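Local coordinates for protein putative acetyl xylan esterase (Cellvibrio japonicus, PDB 2W9X) that removes acetyl groups from plant cell wall polysaccharides, deacetylating glucomannan in strong preference to xylan, at residues V46-S51 and G122-F127. Sequence-based numbering, arbitrary orientation.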
ATOM      1  N   VAL B  46     -36.834  -4.783  23.673  1.00 39.84           N
ATOM      2  CA  VAL B  46     -35.785  -5.289  22.788  1.00 40.23           C
ATOM      3  C   VAL B  46     -34.467  -5.112  23.538  1.00 40.09           C
ATOM      4  O   VAL B  46     -34.249  -4.079  24.187  1.00 39.69           O
ATOM      5  CB  VAL B  46     -35.754  -4.543  21.425  1.00 40.13           C
ATOM      6  CG1 VAL B  46     -34.584  -5.013  20.554  1.00 41.51           C
ATOM      7  CG2 VAL B  46     -37.049  -4.738  20.690  1.00 41.20           C
ATOM      8  N   SER B  47     -33.623  -6.138  23.494  1.00 40.17           N
ATOM      9  CA  SER B  47     -32.362  -6.094  24.207  1.00 40.63           C
ATOM     10  C   SER B  47     -31.179  -6.199  23.259  1.00 40.67           C
ATOM     11  O   SER B  47     -31.134  -7.058  22.366  1.00 41.01           O
ATOM     12  CB  SER B  47     -32.301  -7.162  25.300  1.00 40.74           C
ATOM     13  OG  SER B  47     -32.126  -8.444  24.750  1.00 41.90           O
ATOM     14  N   TYR B  48     -30.233  -5.292  23.458  1.00 40.03           N
ATOM     15  CA  TYR B  48     -29.018  -5.244  22.679  1.00 39.86           C
ATOM     16  C   TYR B  48     -27.884  -5.664  23.609  1.00 39.75           C
ATOM     17  O   TYR B  48     -27.577  -4.966  24.575  1.00 39.17           O
ATOM     18  CB  TYR B  48     -28.805  -3.824  22.134  1.00 39.73           C
ATOM     19  CG  TYR B  48     -30.038  -3.240  21.475  1.00 39.44           C
ATOM     20  CD1 TYR B  48     -30.341  -3.510  20.135  1.00 39.46           C
ATOM     21  CD2 TYR B  48     -30.923  -2.438  22.196  1.00 39.18           C
ATOM     22  CE1 TYR B  48     -31.495  -2.980  19.528  1.00 37.88           C
ATOM     23  CE2 TYR B  48     -32.074  -1.911  21.600  1.00 38.86           C
ATOM     24  CZ  TYR B  48     -32.347  -2.176  20.267  1.00 38.19           C
ATOM     25  OH  TYR B  48     -33.492  -1.656  19.686  1.00 40.25           O
ATOM     26  N   THR B  49     -27.323  -6.843  23.346  1.00 39.89           N
ATOM     27  CA  THR B  49     -26.179  -7.381  24.109  1.00 39.81           C
ATOM     28  C   THR B  49     -24.882  -7.228  23.294  1.00 39.50           C
ATOM     29  O   THR B  49     -24.862  -7.514  22.098  1.00 39.29           O
ATOM     30  CB  THR B  49     -26.433  -8.865  24.534  1.00 39.50           C
ATOM     31  OG1 THR B  49     -27.675  -8.948  25.234  1.00 39.71           O
ATOM     32  CG2 THR B  49     -25.337  -9.404  25.447  1.00 39.28           C
ATOM     33  N   TYR B  50     -23.813  -6.758  23.941  1.00 39.45           N
ATOM     34  CA  TYR B  50     -22.535  -6.457  23.263  1.00 39.66           C
ATOM     35  C   TYR B  50     -21.320  -6.798  24.135  1.00 39.29           C
ATOM     36  O   TYR B  50     -21.431  -6.871  25.354  1.00 39.24           O
ATOM     37  CB  TYR B  50     -22.487  -4.972  22.868  1.00 39.60           C
ATOM     38  CG  TYR B  50     -23.049  -4.105  23.953  1.00 40.04           C
ATOM     39  CD1 TYR B  50     -24.423  -3.798  23.990  1.00 40.53           C
ATOM     40  CD2 TYR B  50     -22.230  -3.650  24.995  1.00 39.98           C
ATOM     41  CE1 TYR B  50     -24.953  -3.024  25.025  1.00 39.75           C
ATOM     42  CE2 TYR B  50     -22.743  -2.885  26.025  1.00 38.88           C
ATOM     43  CZ  TYR B  50     -24.103  -2.579  26.038  1.00 39.49           C
ATOM     44  OH  TYR B  50     -24.602  -1.821  27.060  1.00 39.97           O
ATOM     45  N   SER B  51     -20.156  -6.995  23.510  1.00 39.49           N
ATOM     46  CA  SER B  51     -18.901  -7.200  24.264  1.00 39.12           C
ATOM     47  C   SER B  51     -17.650  -6.649  23.573  1.00 38.90           C
ATOM     48  O   SER B  51     -16.673  -6.281  24.246  1.00 38.57           O
ATOM     49  CB  SER B  51     -18.695  -8.673  24.618  1.00 38.86           C
ATOM     50  OG  SER B  51     -18.706  -9.456  23.447  1.00 39.94           O
ATOM     51  N   GLY B 122     -22.562  -6.746  28.228  1.00 41.53           N
ATOM     52  CA  GLY B 122     -23.491  -5.761  28.796  1.00 40.81           C
ATOM     53  C   GLY B 122     -24.734  -5.652  27.935  1.00 40.48           C
ATOM     54  O   GLY B 122     -24.711  -6.024  26.763  1.00 40.38           O
ATOM     55  N   ARG B 123     -25.826  -5.151  28.509  1.00 39.93           N
ATOM     56  CA  ARG B 123     -27.046  -4.958  27.738  1.00 39.76           C
ATOM     57  C   ARG B 123     -27.557  -3.517  27.774  1.00 39.45           C
ATOM     58  O   ARG B 123     -27.563  -2.861  28.823  1.00 39.12           O
ATOM     59  CB  ARG B 123     -28.146  -5.927  28.197  1.00 40.38           C
ATOM     60  CG  ARG B 123     -27.660  -7.352  28.489  1.00 41.68           C
ATOM     61  CD  ARG B 123     -28.776  -8.383  28.396  1.00 45.51           C
ATOM     62  NE  ARG B 123     -29.712  -8.317  29.515  1.00 49.37           N
ATOM     63  CZ  ARG B 123     -30.840  -7.609  29.510  1.00 52.53           C
ATOM     64  NH1 ARG B 123     -31.152  -6.888  28.444  1.00 54.45           N
ATOM     65  NH2 ARG B 123     -31.657  -7.609  30.566  1.00 52.34           N
ATOM     66  N   PHE B 124     -27.975  -3.035  26.605  1.00 38.79           N
ATOM     67  CA  PHE B 124     -28.721  -1.788  26.481  1.00 38.27           C
ATOM     68  C   PHE B 124     -30.145  -2.140  26.068  1.00 38.05           C
ATOM     69  O   PHE B 124     -30.348  -2.948  25.153  1.00 37.96           O
ATOM     70  CB  PHE B 124     -28.062  -0.871  25.449  1.00 38.12           C
ATOM     71  CG  PHE B 124     -28.775   0.439  25.231  1.00 38.07           C
ATOM     72  CD1 PHE B 124     -28.992   1.322  26.288  1.00 37.12           C
ATOM     73  CD2 PHE B 124     -29.181   0.814  23.951  1.00 38.29           C
ATOM     74  CE1 PHE B 124     -29.637   2.542  26.075  1.00 37.64           C
ATOM     75  CE2 PHE B 124     -29.815   2.041  23.729  1.00 38.00           C
ATOM     76  CZ  PHE B 124     -30.036   2.904  24.790  1.00 37.34           C
ATOM     77  N   LEU B 125     -31.117  -1.532  26.746  1.00 37.56           N
ATOM     78  CA  LEU B 125     -32.530  -1.832  26.529  1.00 37.72           C
ATOM     79  C   LEU B 125     -33.318  -0.733  25.796  1.00 37.74           C
ATOM     80  O   LEU B 125     -34.548  -0.798  25.734  1.00 37.82           O
ATOM     81  CB  LEU B 125     -33.215  -2.181  27.861  1.00 37.55           C
ATOM     82  CG  LEU B 125     -32.755  -3.426  28.624  1.00 37.71           C
ATOM     83  CD1 LEU B 125     -33.662  -3.694  29.818  1.00 36.11           C
ATOM     84  CD2 LEU B 125     -32.776  -4.609  27.708  1.00 38.46           C
ATOM     85  N   GLY B 126     -32.627   0.274  25.260  1.00 37.60           N
ATOM     86  CA  GLY B 126     -33.278   1.255  24.383  1.00 37.39           C
ATOM     87  C   GLY B 126     -33.472   2.677  24.880  1.00 37.46           C
ATOM     88  O   GLY B 126     -33.223   2.991  26.055  1.00 36.47           O
ATOM     89  N   PHE B 127     -33.924   3.527  23.947  1.00 38.28           N
ATOM     90  CA  PHE B 127     -34.254   4.936  24.184  1.00 38.93           C
ATOM     91  C   PHE B 127     -35.769   5.118  24.312  1.00 39.60           C
ATOM     92  O   PHE B 127     -36.496   4.947  23.325  1.00 39.48           O
ATOM     93  CB  PHE B 127     -33.769   5.802  23.011  1.00 38.99           C
ATOM     94  CG  PHE B 127     -32.276   5.788  22.797  1.00 38.71           C
ATOM     95  CD1 PHE B 127     -31.435   6.561  23.595  1.00 39.15           C
ATOM     96  CD2 PHE B 127     -31.716   5.035  21.767  1.00 37.86           C
ATOM     97  CE1 PHE B 127     -30.055   6.562  23.391  1.00 39.14           C
ATOM     98  CE2 PHE B 127     -30.337   5.031  21.555  1.00 38.84           C
ATOM     99  CZ  PHE B 127     -29.504   5.799  22.368  1.00 39.18           C
TER
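The ring of Tyr50 lies across the backbone of the neighbouring strand: Gly122 O sits 3.4 Å above the ring plane, over its centre, and the backbone N of Phe124 lies at the ring edge, 3.4 Å from Tyr50 CE1. The chi1 of 41° places CG between the backbone N and carbonyl carbon of Tyr50, which turns the ring over Gly122, a residue without a side chain to block it. Phe124 meets this ring through CB, and Asp72 takes a hydrogen bond from the Tyr50 hydroxyl. The Tyr48 ring, by contrast, turns an edge to the partner strand, with Tyr48 CD2 3.1 Å from Phe124 O and the backbone N of Gly126 farther along that edge. Tyr48 CD2 and Phe124 CD2 stand 4.1 Å apart, a looser contact; Phe57 meets both rings. Gly126 N, from the same strand as Phe124, lies over the centre of one face of the Phe124 ring.

These residues belong to an antiparallel pair (155° between strand directions) in the five-stranded sheet of the N-terminal CE2 domain, where 47-50 lies between 37-39 and 122-128. Tyr48 and Phe124 form a hydrogen-bonded pair with reciprocal N-to-O distances of 2.9 Å (Tyr48 N to Phe124 O) and 2.8 Å (Phe124 N to Tyr48 O). Tyr50 and Gly122 form the next such pair, and between them Thr49 and Arg123 form a non-hydrogen-bonded pair, their backbone bonds going outward to Leu37 and Asp71. Arg123 CD passes 3.4 Å from Thr49 OG1. The bend of the Arg123 chain at chi3 (-73°) carries its guanidinium toward Ser47 on the sheet face opposite the tyrosines, while NH2 forms a salt bridge with Asp71 of strand 67-72.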